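Local coordinates for calcium homeostasis modulator protein 5 (Homo sapiens, PDB 7D60) that forms undecameric, cone-shaped assemblies that may act as large-pore channels, with gating and ion conductance likely regulated by membrane lipids, at residues Ile18-Met23 against Ser107-Val112; Leu65-Asn70 against Gly101-Ser106; Ser93-Tyr98 against Ser266-Phe271. All coordinates share one frame; numbering follows the deposited sequence.

Interaction 1: Ile18-Met23 against Ser107-Val112. With PA8 (1,2-dioctanoyl-sn-glycero-3-phosphate), chain O; PA8 (1,2-dioctanoyl-sn-glycero-3-phosphate), chain L.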
loop_
_atom_site.group_PDB
_atom_site.type_symbol
_atom_site.label_atom_id
_atom_site.label_comp_id
_atom_site.label_asym_id
_atom_site.label_seq_id
_atom_site.Cartn_x
_atom_site.Cartn_y
_atom_site.Cartn_z
ATOM N N ILE A 18 35.649 2.661 8.691
ATOM C CA ILE A 18 34.252 2.429 9.029
ATOM C C ILE A 18 34.158 1.667 10.344
ATOM O O ILE A 18 33.238 1.896 11.137
ATOM C CB ILE A 18 33.550 1.699 7.869
ATOM C CG1 ILE A 18 33.666 2.526 6.591
ATOM C CG2 ILE A 18 32.081 1.450 8.164
ATOM C CD1 ILE A 18 33.037 1.879 5.380
ATOM N N GLY A 19 35.126 0.792 10.621
ATOM C CA GLY A 19 35.143 0.088 11.889
ATOM C C GLY A 19 35.444 0.984 13.073
ATOM O O GLY A 19 34.868 0.808 14.148
ATOM N N TYR A 20 36.335 1.958 12.897
ATOM C CA TYR A 20 36.620 2.904 13.965
ATOM C C TYR A 20 35.556 3.982 14.097
ATOM O O TYR A 20 35.483 4.629 15.146
ATOM C CB TYR A 20 37.984 3.557 13.746
ATOM C CG TYR A 20 39.141 2.731 14.244
ATOM C CD1 TYR A 20 39.078 2.086 15.467
ATOM C CD2 TYR A 20 40.296 2.597 13.491
ATOM C CE1 TYR A 20 40.137 1.327 15.925
ATOM C CE2 TYR A 20 41.357 1.841 13.936
ATOM C CZ TYR A 20 41.273 1.211 15.154
ATOM O OH TYR A 20 42.331 0.459 15.602
ATOM N N SER A 21 34.734 4.195 13.073
ATOM C CA SER A 21 33.623 5.131 13.172
ATOM C C SER A 21 32.371 4.485 13.731
ATOM O O SER A 21 31.519 5.182 14.290
ATOM C CB SER A 21 33.306 5.733 11.804
ATOM O OG SER A 21 34.263 6.708 11.443
ATOM N N PHE A 22 32.228 3.171 13.578
ATOM C CA PHE A 22 31.118 2.471 14.204
ATOM C C PHE A 22 31.383 2.213 15.678
ATOM O O PHE A 22 30.440 2.024 16.451
ATOM C CB PHE A 22 30.848 1.155 13.478
ATOM C CG PHE A 22 29.495 0.583 13.755
ATOM C CD1 PHE A 22 29.347 -0.493 14.613
ATOM C CD2 PHE A 22 28.368 1.127 13.164
ATOM C CE1 PHE A 22 28.097 -1.023 14.875
ATOM C CE2 PHE A 22 27.114 0.606 13.420
ATOM C CZ PHE A 22 26.980 -0.472 14.278
ATOM N N MET A 23 32.652 2.194 16.081
ATOM C CA MET A 23 32.975 2.084 17.497
ATOM C C MET A 23 32.685 3.382 18.233
ATOM O O MET A 23 32.307 3.355 19.408
ATOM C CB MET A 23 34.439 1.697 17.671
ATOM C CG MET A 23 34.733 0.978 18.964
ATOM S SD MET A 23 36.251 0.022 18.871
ATOM C CE MET A 23 37.450 1.333 18.724
ATOM N N SER A 107 44.285 -2.237 21.894
ATOM C CA SER A 107 43.158 -2.424 22.793
ATOM C C SER A 107 42.946 -1.238 23.720
ATOM O O SER A 107 42.030 -1.274 24.545
ATOM C CB SER A 107 43.347 -3.698 23.616
ATOM O OG SER A 107 44.432 -3.563 24.511
ATOM N N LEU A 108 43.764 -0.194 23.601
ATOM C CA LEU A 108 43.621 1.030 24.376
ATOM C C LEU A 108 42.881 2.116 23.613
ATOM O O LEU A 108 43.002 3.292 23.949
ATOM C CB LEU A 108 44.991 1.551 24.802
ATOM C CG LEU A 108 45.516 1.158 26.175
ATOM C CD1 LEU A 108 46.831 1.848 26.429
ATOM C CD2 LEU A 108 44.516 1.515 27.242
ATOM N N VAL A 109 42.125 1.756 22.585
ATOM C CA VAL A 109 41.416 2.731 21.770
ATOM C C VAL A 109 39.994 2.939 22.268
ATOM O O VAL A 109 39.552 4.072 22.446
ATOM C CB VAL A 109 41.448 2.312 20.283
ATOM C CG1 VAL A 109 40.588 3.225 19.444
ATOM C CG2 VAL A 109 42.867 2.340 19.770
ATOM N N ALA A 110 39.271 1.860 22.517
ATOM C CA ALA A 110 37.934 1.941 23.099
ATOM C C ALA A 110 37.888 2.398 24.564
ATOM O O ALA A 110 36.877 2.992 24.952
ATOM C CB ALA A 110 37.214 0.598 22.940
ATOM N N PRO A 111 38.891 2.136 25.428
ATOM C CA PRO A 111 38.913 2.863 26.712
ATOM C C PRO A 111 39.062 4.370 26.590
ATOM O O PRO A 111 38.406 5.104 27.334
ATOM C CB PRO A 111 40.113 2.246 27.433
ATOM C CG PRO A 111 40.129 0.897 26.982
ATOM C CD PRO A 111 39.703 0.908 25.549
ATOM N N VAL A 112 39.912 4.858 25.685
ATOM C CA VAL A 112 40.118 6.297 25.552
ATOM C C VAL A 112 38.902 6.959 24.912
ATOM O O VAL A 112 38.530 8.078 25.278
ATOM C CB VAL A 112 41.426 6.555 24.775
ATOM C CG1 VAL A 112 41.601 8.012 24.414
ATOM C CG2 VAL A 112 42.602 6.112 25.604
HETATM O O1 PA8 O . 44.676 -1.937 11.450
HETATM O O2 PA8 O . 44.716 -4.201 10.468
HETATM P P1 PA8 O . 44.064 -3.317 11.505
HETATM O O3 PA8 O . 44.274 -3.912 12.878
HETATM O O4 PA8 O . 42.449 -3.213 11.199
HETATM C C1 PA8 O . 41.587 -4.020 11.946
HETATM C C2 PA8 O . 40.219 -3.348 11.991
HETATM C C3 PA8 O . 39.310 -4.008 10.953
HETATM O O5 PA8 O . 38.192 -4.567 11.585
HETATM C C4 PA8 O . 37.052 -4.635 10.775
HETATM O O6 PA8 O . 37.156 -4.595 9.595
HETATM C C5 PA8 O . 35.670 -4.775 11.411
HETATM C C6 PA8 O . 34.766 -3.584 11.103
HETATM C C7 PA8 O . 33.921 -3.782 9.849
HETATM O O7 PA8 O . 39.687 -3.487 13.279
HETATM C C12 PA8 O . 38.938 -2.398 13.742
HETATM O O8 PA8 O . 38.974 -1.357 13.179
HETATM C C13 PA8 O . 38.073 -2.562 14.986
HETATM C C14 PA8 O . 36.603 -2.276 14.703
HETATM C C15 PA8 O . 35.686 -2.995 15.687
HETATM C C16 PA8 O . 34.230 -2.576 15.524
HETATM C C17 PA8 O . 33.310 -3.316 16.491
HETATM C C18 PA8 O . 31.869 -2.823 16.402
HETATM C C19 PA8 O . 30.928 -3.653 17.270
HETATM O O1 PA8 L . 46.399 1.233 6.760
HETATM O O2 PA8 L . 48.395 1.947 5.495
HETATM P P1 PA8 L . 47.355 2.375 6.503
HETATM O O3 PA8 L . 46.586 3.550 5.952
HETATM O O4 PA8 L . 48.096 2.822 7.907
HETATM C C1 PA8 L . 47.532 3.851 8.670
HETATM C C2 PA8 L . 46.287 3.318 9.376
HETATM C C3 PA8 L . 46.698 2.607 10.665
HETATM O O5 PA8 L . 46.683 3.529 11.717
HETATM C C4 PA8 L . 45.718 3.291 12.702
HETATM O O6 PA8 L . 45.041 2.321 12.651
HETATM C C5 PA8 L . 45.531 4.283 13.848
HETATM C C6 PA8 L . 44.156 4.159 14.499
HETATM C C7 PA8 L . 43.940 5.149 15.641
HETATM O O7 PA8 L . 45.421 4.376 9.675
HETATM C C12 PA8 L . 44.362 4.563 8.779
HETATM O O8 PA8 L . 44.348 4.007 7.736
HETATM C C13 PA8 L . 43.208 5.495 9.134
HETATM C C14 PA8 L . 42.726 5.350 10.574
HETATM C C15 PA8 L . 41.667 6.394 10.918
HETATM C C16 PA8 L . 41.280 6.355 12.391
HETATM C C17 PA8 L . 40.167 7.336 12.745
HETATM C C18 PA8 L . 38.917 7.137 11.895
HETATM C C19 PA8 L . 37.673 7.736 12.544
#

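Interaction 2: Leu65-Asn70 against Gly101-Ser106. With PA8 (1,2-dioctanoyl-sn-glycero-3-phosphate), chain M; PA8 (1,2-dioctanoyl-sn-glycero-3-phosphate), chain B.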
loop_
_atom_site.group_PDB
_atom_site.type_symbol
_atom_site.label_atom_id
_atom_site.label_comp_id
_atom_site.label_asym_id
_atom_site.label_seq_id
_atom_site.Cartn_x
_atom_site.Cartn_y
_atom_site.Cartn_z
ATOM N N LEU A 65 38.048 -6.695 27.138
ATOM C CA LEU A 65 37.370 -7.157 25.935
ATOM C C LEU A 65 38.211 -6.971 24.676
ATOM O O LEU A 65 37.966 -7.650 23.677
ATOM C CB LEU A 65 36.041 -6.421 25.789
ATOM C CG LEU A 65 34.978 -6.983 24.853
ATOM C CD1 LEU A 65 34.436 -8.282 25.396
ATOM C CD2 LEU A 65 33.866 -5.974 24.661
ATOM N N GLY A 66 39.198 -6.079 24.699
ATOM C CA GLY A 66 40.085 -5.942 23.561
ATOM C C GLY A 66 41.149 -7.016 23.502
ATOM O O GLY A 66 41.706 -7.279 22.436
ATOM N N PHE A 67 41.455 -7.642 24.638
ATOM C CA PHE A 67 42.390 -8.759 24.645
ATOM C C PHE A 67 41.739 -10.057 24.189
ATOM O O PHE A 67 42.429 -10.930 23.657
ATOM C CB PHE A 67 42.978 -8.956 26.038
ATOM C CG PHE A 67 43.897 -7.861 26.469
ATOM C CD1 PHE A 67 44.981 -7.507 25.696
ATOM C CD2 PHE A 67 43.686 -7.196 27.660
ATOM C CE1 PHE A 67 45.835 -6.499 26.097
ATOM C CE2 PHE A 67 44.536 -6.191 28.065
ATOM C CZ PHE A 67 45.609 -5.843 27.281
ATOM N N PHE A 68 40.431 -10.212 24.398
ATOM C CA PHE A 68 39.747 -11.421 23.954
ATOM C C PHE A 68 39.599 -11.456 22.441
ATOM O O PHE A 68 39.769 -12.509 21.822
ATOM C CB PHE A 68 38.368 -11.529 24.600
ATOM C CG PHE A 68 38.363 -12.210 25.932
ATOM C CD1 PHE A 68 38.610 -13.569 26.026
ATOM C CD2 PHE A 68 38.055 -11.510 27.083
ATOM C CE1 PHE A 68 38.590 -14.206 27.248
ATOM C CE2 PHE A 68 38.028 -12.144 28.309
ATOM C CZ PHE A 68 38.296 -13.493 28.389
ATOM N N LEU A 69 39.272 -10.325 21.830
ATOM C CA LEU A 69 38.967 -10.274 20.410
ATOM C C LEU A 69 40.191 -10.028 19.546
ATOM O O LEU A 69 40.054 -9.875 18.331
ATOM C CB LEU A 69 37.917 -9.198 20.139
ATOM C CG LEU A 69 36.648 -9.257 20.984
ATOM C CD1 LEU A 69 35.698 -8.147 20.602
ATOM C CD2 LEU A 69 35.978 -10.595 20.827
ATOM N N ASN A 70 41.378 -9.987 20.134
ATOM C CA ASN A 70 42.610 -9.792 19.385
ATOM C C ASN A 70 43.147 -11.159 18.993
ATOM O O ASN A 70 43.573 -11.933 19.855
ATOM C CB ASN A 70 43.627 -9.017 20.210
ATOM C CG ASN A 70 44.516 -8.149 19.363
ATOM O OD1 ASN A 70 44.457 -8.196 18.142
ATOM N ND2 ASN A 70 45.339 -7.341 20.006
ATOM N N GLY A 101 53.625 -4.826 22.625
ATOM C CA GLY A 101 53.232 -3.432 22.586
ATOM C C GLY A 101 52.136 -3.146 21.582
ATOM O O GLY A 101 51.392 -2.179 21.736
ATOM N N GLN A 102 52.010 -3.979 20.551
ATOM C CA GLN A 102 50.977 -3.759 19.546
ATOM C C GLN A 102 49.608 -4.228 20.016
ATOM O O GLN A 102 48.593 -3.630 19.646
ATOM C CB GLN A 102 51.342 -4.467 18.247
ATOM C CG GLN A 102 52.482 -3.848 17.496
ATOM C CD GLN A 102 52.660 -4.464 16.132
ATOM O OE1 GLN A 102 53.605 -5.213 15.895
ATOM N NE2 GLN A 102 51.744 -4.160 15.222
ATOM N N ILE A 103 49.549 -5.313 20.794
ATOM C CA ILE A 103 48.278 -5.741 21.372
ATOM C C ILE A 103 47.794 -4.724 22.399
ATOM O O ILE A 103 46.606 -4.379 22.443
ATOM C CB ILE A 103 48.403 -7.161 21.974
ATOM C CG1 ILE A 103 48.478 -8.233 20.887
ATOM C CG2 ILE A 103 47.251 -7.499 22.886
ATOM C CD1 ILE A 103 49.832 -8.744 20.595
ATOM N N THR A 104 48.717 -4.190 23.203
ATOM C CA THR A 104 48.352 -3.252 24.258
ATOM C C THR A 104 47.878 -1.918 23.694
ATOM O O THR A 104 46.907 -1.342 24.195
ATOM C CB THR A 104 49.538 -3.041 25.191
ATOM O OG1 THR A 104 50.154 -4.300 25.467
ATOM C CG2 THR A 104 49.082 -2.426 26.489
ATOM N N LEU A 105 48.530 -1.421 22.647
ATOM C CA LEU A 105 48.144 -0.132 22.089
ATOM C C LEU A 105 46.876 -0.219 21.255
ATOM O O LEU A 105 46.139 0.763 21.160
ATOM C CB LEU A 105 49.281 0.445 21.250
ATOM C CG LEU A 105 50.467 1.017 22.025
ATOM C CD1 LEU A 105 51.456 1.656 21.079
ATOM C CD2 LEU A 105 50.011 2.010 23.068
ATOM N N SER A 106 46.600 -1.370 20.650
ATOM C CA SER A 106 45.392 -1.496 19.848
ATOM C C SER A 106 44.148 -1.661 20.706
ATOM O O SER A 106 43.055 -1.270 20.286
ATOM C CB SER A 106 45.512 -2.675 18.889
ATOM O OG SER A 106 44.234 -3.084 18.444
HETATM O O1 PA8 M . 42.147 -8.789 15.233
HETATM O O2 PA8 M . 44.533 -8.201 15.214
HETATM P P1 PA8 M . 43.133 -7.652 15.102
HETATM O O3 PA8 M . 42.972 -6.984 13.758
HETATM O O4 PA8 M . 42.873 -6.539 16.290
HETATM C C1 PA8 M . 41.818 -5.631 16.160
HETATM C C2 PA8 M . 40.635 -6.124 16.992
HETATM C C3 PA8 M . 40.568 -5.359 18.312
HETATM O O5 PA8 M . 39.399 -4.586 18.315
HETATM C C4 PA8 M . 38.653 -4.633 19.499
HETATM O O6 PA8 M . 39.007 -5.314 20.399
HETATM C C5 PA8 M . 37.376 -3.809 19.638
HETATM C C6 PA8 M . 36.655 -4.056 20.962
HETATM C C7 PA8 M . 35.395 -3.205 21.107
HETATM O O7 PA8 M . 39.454 -5.905 16.276
HETATM C C12 PA8 M . 38.793 -7.071 15.882
HETATM O O8 PA8 M . 39.343 -7.857 15.190
HETATM C C13 PA8 M . 37.359 -7.325 16.339
HETATM C C14 PA8 M . 36.530 -8.029 15.270
HETATM C C15 PA8 M . 35.243 -8.622 15.835
HETATM C C16 PA8 M . 34.343 -7.563 16.459
HETATM C C17 PA8 M . 32.973 -8.114 16.834
HETATM C C18 PA8 M . 31.987 -8.078 15.670
HETATM C C19 PA8 M . 30.565 -8.418 16.112
HETATM O O1 PA8 B . 37.743 -18.704 20.644
HETATM O O2 PA8 B . 40.183 -18.737 20.270
HETATM P P1 PA8 B . 39.054 -18.035 20.987
HETATM O O3 PA8 B . 39.007 -16.594 20.543
HETATM O O4 PA8 B . 39.313 -18.092 22.615
HETATM C C1 PA8 B . 38.892 -17.015 23.403
HETATM C C2 PA8 B . 37.371 -17.064 23.539
HETATM C C3 PA8 B . 36.992 -18.020 24.668
HETATM O O5 PA8 B . 36.898 -17.298 25.863
HETATM C C4 PA8 B . 35.613 -17.226 26.414
HETATM O O6 PA8 B . 34.717 -17.820 25.916
HETATM C C5 PA8 B . 35.359 -16.380 27.660
HETATM C C6 PA8 B . 33.888 -16.000 27.807
HETATM C C7 PA8 B . 33.610 -15.144 29.041
HETATM O O7 PA8 B . 36.878 -15.784 23.816
HETATM C C12 PA8 B . 36.372 -15.080 22.718
HETATM O O8 PA8 B . 36.564 -15.461 21.616
HETATM C C13 PA8 B . 35.566 -13.802 22.927
HETATM C C14 PA8 B . 34.557 -13.895 24.066
HETATM C C15 PA8 B . 33.874 -12.555 24.323
HETATM C C16 PA8 B . 32.970 -12.596 25.549
HETATM C C17 PA8 B . 32.217 -11.289 25.782
HETATM C C18 PA8 B . 31.396 -10.861 24.570
HETATM C C19 PA8 B . 30.287 -9.880 24.940
#

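Interaction 3: Ser93-Tyr98 against Ser266-Phe271. With PA8 (1,2-dioctanoyl-sn-glycero-3-phosphate), chain N.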
loop_
_atom_site.group_PDB
_atom_site.type_symbol
_atom_site.label_atom_id
_atom_site.label_comp_id
_atom_site.label_asym_id
_atom_site.label_seq_id
_atom_site.Cartn_x
_atom_site.Cartn_y
_atom_site.Cartn_z
ATOM N N SER A 93 65.830 -10.876 20.508
ATOM C CA SER A 93 65.288 -11.114 21.839
ATOM C C SER A 93 64.313 -10.034 22.283
ATOM O O SER A 93 63.661 -10.202 23.317
ATOM C CB SER A 93 66.424 -11.229 22.857
ATOM O OG SER A 93 65.933 -11.649 24.117
ATOM N N CYS A 94 64.197 -8.940 21.533
ATOM C CA CYS A 94 63.337 -7.825 21.898
ATOM C C CYS A 94 62.146 -7.678 20.961
ATOM O O CYS A 94 61.439 -6.669 21.029
ATOM C CB CYS A 94 64.152 -6.529 21.929
ATOM S SG CYS A 94 63.532 -5.250 23.056
ATOM N N ARG A 95 61.907 -8.651 20.083
ATOM C CA ARG A 95 60.714 -8.609 19.248
ATOM C C ARG A 95 59.461 -9.006 20.023
ATOM O O ARG A 95 58.360 -8.570 19.669
ATOM C CB ARG A 95 60.900 -9.505 18.014
ATOM C CG ARG A 95 59.780 -9.370 16.995
ATOM C CD ARG A 95 60.032 -9.977 15.644
ATOM N NE ARG A 95 58.763 -10.170 14.946
ATOM C CZ ARG A 95 58.074 -9.212 14.329
ATOM N NH1 ARG A 95 58.522 -7.962 14.288
ATOM N NH2 ARG A 95 56.928 -9.512 13.737
ATOM N N PHE A 96 59.614 -9.781 21.101
ATOM C CA PHE A 96 58.473 -10.151 21.934
ATOM C C PHE A 96 57.822 -8.933 22.578
ATOM O O PHE A 96 56.595 -8.882 22.707
ATOM C CB PHE A 96 58.911 -11.139 23.011
ATOM C CG PHE A 96 57.872 -11.386 24.061
ATOM C CD1 PHE A 96 56.724 -12.091 23.759
ATOM C CD2 PHE A 96 58.035 -10.900 25.349
ATOM C CE1 PHE A 96 55.763 -12.321 24.719
ATOM C CE2 PHE A 96 57.076 -11.123 26.312
ATOM C CZ PHE A 96 55.939 -11.836 25.996
ATOM N N PHE A 97 58.618 -7.934 22.955
ATOM C CA PHE A 97 58.055 -6.713 23.512
ATOM C C PHE A 97 57.482 -5.805 22.437
ATOM O O PHE A 97 56.595 -4.999 22.727
ATOM C CB PHE A 97 59.113 -5.970 24.319
ATOM C CG PHE A 97 59.586 -6.727 25.517
ATOM C CD1 PHE A 97 58.811 -6.788 26.661
ATOM C CD2 PHE A 97 60.801 -7.388 25.496
ATOM C CE1 PHE A 97 59.241 -7.491 27.767
ATOM C CE2 PHE A 97 61.237 -8.094 26.600
ATOM C CZ PHE A 97 60.455 -8.143 27.736
ATOM N N TYR A 98 57.966 -5.913 21.202
ATOM C CA TYR A 98 57.392 -5.112 20.128
ATOM C C TYR A 98 56.019 -5.632 19.731
ATOM O O TYR A 98 55.128 -4.846 19.393
ATOM C CB TYR A 98 58.328 -5.090 18.921
ATOM C CG TYR A 98 57.780 -4.317 17.743
ATOM C CD1 TYR A 98 57.846 -2.934 17.707
ATOM C CD2 TYR A 98 57.199 -4.973 16.664
ATOM C CE1 TYR A 98 57.344 -2.223 16.636
ATOM C CE2 TYR A 98 56.692 -4.274 15.594
ATOM C CZ TYR A 98 56.769 -2.901 15.583
ATOM O OH TYR A 98 56.263 -2.211 14.508
ATOM N N SER A 266 54.933 -22.432 13.666
ATOM C CA SER A 266 54.131 -21.577 14.531
ATOM C C SER A 266 54.966 -20.531 15.256
ATOM O O SER A 266 54.490 -19.929 16.219
ATOM C CB SER A 266 53.362 -22.420 15.544
ATOM O OG SER A 266 52.232 -23.021 14.952
ATOM N N GLU A 267 56.195 -20.294 14.816
ATOM C CA GLU A 267 57.056 -19.342 15.493
ATOM C C GLU A 267 56.713 -17.913 15.079
ATOM O O GLU A 267 55.772 -17.657 14.327
ATOM C CB GLU A 267 58.517 -19.660 15.209
ATOM C CG GLU A 267 58.991 -20.924 15.874
ATOM C CD GLU A 267 60.454 -21.192 15.628
ATOM O OE1 GLU A 267 61.119 -20.338 15.010
ATOM O OE2 GLU A 267 60.943 -22.258 16.053
ATOM N N LEU A 268 57.499 -16.969 15.582
ATOM C CA LEU A 268 57.269 -15.551 15.348
ATOM C C LEU A 268 58.148 -15.080 14.197
ATOM O O LEU A 268 59.344 -15.378 14.161
ATOM C CB LEU A 268 57.567 -14.761 16.620
ATOM C CG LEU A 268 56.893 -13.407 16.785
ATOM C CD1 LEU A 268 55.387 -13.577 16.805
ATOM C CD2 LEU A 268 57.375 -12.761 18.065
ATOM N N HIS A 269 57.557 -14.341 13.264
ATOM C CA HIS A 269 58.200 -14.019 11.997
ATOM C C HIS A 269 58.828 -12.632 12.033
ATOM O O HIS A 269 58.154 -11.648 12.345
ATOM C CB HIS A 269 57.192 -14.100 10.852
ATOM C CG HIS A 269 57.763 -13.723 9.522
ATOM N ND1 HIS A 269 58.989 -14.170 9.085
ATOM C CD2 HIS A 269 57.276 -12.937 8.535
ATOM C CE1 HIS A 269 59.234 -13.678 7.886
ATOM N NE2 HIS A 269 58.209 -12.926 7.528
ATOM N N SER A 270 60.111 -12.560 11.688
ATOM C CA SER A 270 60.826 -11.301 11.525
ATOM C C SER A 270 61.478 -11.282 10.152
ATOM O O SER A 270 62.136 -12.251 9.766
ATOM C CB SER A 270 61.886 -11.121 12.609
ATOM O OG SER A 270 62.866 -12.137 12.519
ATOM N N PHE A 271 61.309 -10.179 9.427
ATOM C CA PHE A 271 61.799 -10.097 8.058
ATOM C C PHE A 271 63.317 -9.967 8.016
ATOM O O PHE A 271 63.923 -9.285 8.845
ATOM C CB PHE A 271 61.159 -8.912 7.333
ATOM C CG PHE A 271 61.338 -8.943 5.842
ATOM C CD1 PHE A 271 60.442 -9.627 5.040
ATOM C CD2 PHE A 271 62.399 -8.283 5.237
ATOM C CE1 PHE A 271 60.603 -9.661 3.670
ATOM C CE2 PHE A 271 62.568 -8.317 3.866
ATOM C CZ PHE A 271 61.666 -9.005 3.084
HETATM O O1 PA8 N . 49.940 -3.564 11.241
HETATM O O2 PA8 N . 51.985 -2.856 12.406
HETATM P P1 PA8 N . 50.779 -2.374 11.638
HETATM O O3 PA8 N . 51.237 -1.645 10.397
HETATM O O4 PA8 N . 49.880 -1.355 12.573
HETATM C C1 PA8 N . 50.423 -0.125 12.961
HETATM C C2 PA8 N . 50.741 -0.194 14.453
HETATM C C3 PA8 N . 52.248 -0.364 14.640
HETATM O O5 PA8 N . 52.726 0.592 15.541
HETATM C C4 PA8 N . 53.014 0.083 16.809
HETATM O O6 PA8 N . 52.189 -0.510 17.405
HETATM C C5 PA8 N . 54.380 0.288 17.450
HETATM C C6 PA8 N . 54.335 -0.011 18.947
HETATM C C7 PA8 N . 55.677 -0.484 19.498
HETATM O O7 PA8 N . 50.317 0.977 15.094
HETATM C C12 PA8 N . 49.381 0.807 16.126
HETATM O O8 PA8 N . 48.877 -0.250 16.322
HETATM C C13 PA8 N . 49.004 2.002 17.004
HETATM C C14 PA8 N . 47.548 1.969 17.464
HETATM C C15 PA8 N . 47.050 3.330 17.942
HETATM C C16 PA8 N . 47.439 3.644 19.384
HETATM C C17 PA8 N . 46.300 4.320 20.149
HETATM C C18 PA8 N . 46.704 4.746 21.557
HETATM C C19 PA8 N . 45.729 5.747 22.170
#

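Interaction 1: Ile18-Met23 against Ser107-Val112
Met23 and Tyr20 on helix S1 converge on one methyl group of Val109 on S3, a contact between two of the four transmembrane helices of the CALHM fold. Thin packing of this kind, in which protein atoms touch sparsely and lipid takes up much of the remaining surface, is well illustrated here. Val109 CG1 lies 3.7 Å from Met23 CE and 4.0 Å from Tyr20 CE1, and both side chains cross that of Val109 at about a right angle. Met23 runs out with CG anti to the backbone N (chi1 -154°) and then bends at chi3 (67°), which swings the terminal methyl onto the valine and into the plane of the Tyr20 ring at its edge. The sulfur faces the neighbouring residue, SD lying 4.2 Å from Ala110 CB.

The next shell is largely phospholipid. One lipid passes Gly19, where no side chain keeps it from the backbone, and is hydrogen-bonded to Lys15; Phe22 meets the same lipid at its ring edge. A second lipid reaches Tyr20 CE2 with C6 at 3.7 Å, approaching the ring obliquely, and its other chain ends beside Ser21, whose OG is bonded to Val17 O. Across the interface, Ser107 OG is bonded to Ile103 O at the break between the two helical parts of S3. Over the centre of the Tyr20 ring, 3.8 Å above its plane, sits the ester carbonyl oxygen O8 of the first lipid.

Interaction 2: Leu65-Asn70 against Gly101-Ser106
The Phe67 ring presents its edge to Ile103: the methyl CG2 lies in the plane of the ring, 3.6 Å from both CD1 and CE1, so that it faces the bond between these two carbons and neither face. The second flat group, the amide of Asn70, reaches the same isoleucine from a turn further along and lies against its branch point, close to CB, CG1 and CG2. Ile103 serves two partners. CG2 stands anti to the backbone N while CG1 is anti to the carbonyl carbon (chi1 -73°), an arrangement that puts CG2 between the ring and the amide and lays CG1 against the amide as well. A third flat group, Phe68, turns to lipid, with its CD1 3.6 Å from O7 of a phosphatidic acid that approaches the ring obliquely.

These residues join the cytoplasmic end of transmembrane helix S2 to the start of S3, helices that pass through the membrane in opposite senses and are linked through the cytoplasmic segment that contains helix 71-77. Arg72 and Ser73 of that helix touch Ile103, and Ser73 OG is hydrogen-bonded to Asn70 O. Another lipid lies beside the same end: its ester carbonyl oxygen O6 is 3.4 Å from Gly66 CA, and its phosphate brings O4 to 3.8 Å from Asn70 CG. Phe67 and Phe68 both pack on Leu195 of a neighbouring subunit, and Leu69 packs on Val17 of that subunit.

Interaction 3: Ser93-Tyr98 against Ser266-Phe271
Arg95 reaches across to the backbone of His269 and Ser270 with a side chain extended from CG to NE. CG is anti to the backbone N (chi1 -172°), chi2 and chi3 are near 180°, and a chi4 of 78° then turns the guanidinium out of the line of the chain. Its face is thereby offered to the loop: His269 O lies on one side of the plane, 2.8 Å from Arg95 NH2 and 3.1 Å from NE, at angles too poor for hydrogen bonding. The negative end of the carbonyl may still favour the cationic group electrostatically. Ser270 CA lies on that same side, 4.1 Å above the plane and offset toward the rim.

Nearer the backbone of the arginine, CD rests 3.7 Å from Ser270 CB, so it is the methylene and not the hydroxyl that packs there. Leu268 comes from the other side of the plane, obliquely, with CG 4.2 Å from NE. Backbone angles in residues 268-270 are extended, and the side chains alternate accordingly: Leu268 and Ser270 start toward Arg95, whereas His269 starts away and has a weak hydrogen bond to His277 O.

This surface contact ties the cytoplasmic start of helix 95-106 to the loop between helices 259-264 and 280-287. Leu268 and Phe96 both touch Leu76 of helix 71-77, and beyond them Phe271 meets Trp215 of the long helix 209-246.

In the fold
The three contacts run from the transmembrane helices to the cytoplasmic surface. Interaction 2 is buried, interaction 1 partly so, and interaction 3 lies at the surface, its centre about 21 Å from that of the chain. Interactions 1 and 2 touch directly through Ser107 against Phe67 and Gly66, so that S3 is in touch with S1 in one contact and S2 in the other; interaction 2 is nested within the loop that interaction 1 closes. Interactions 2 and 3 share helix 95-106, their centres about 17 Å apart. Chemistry follows position: methyl and thioether groups in interaction 1, an aromatic edge and an amide in interaction 2, and an arginine facing loop backbone in interaction 3.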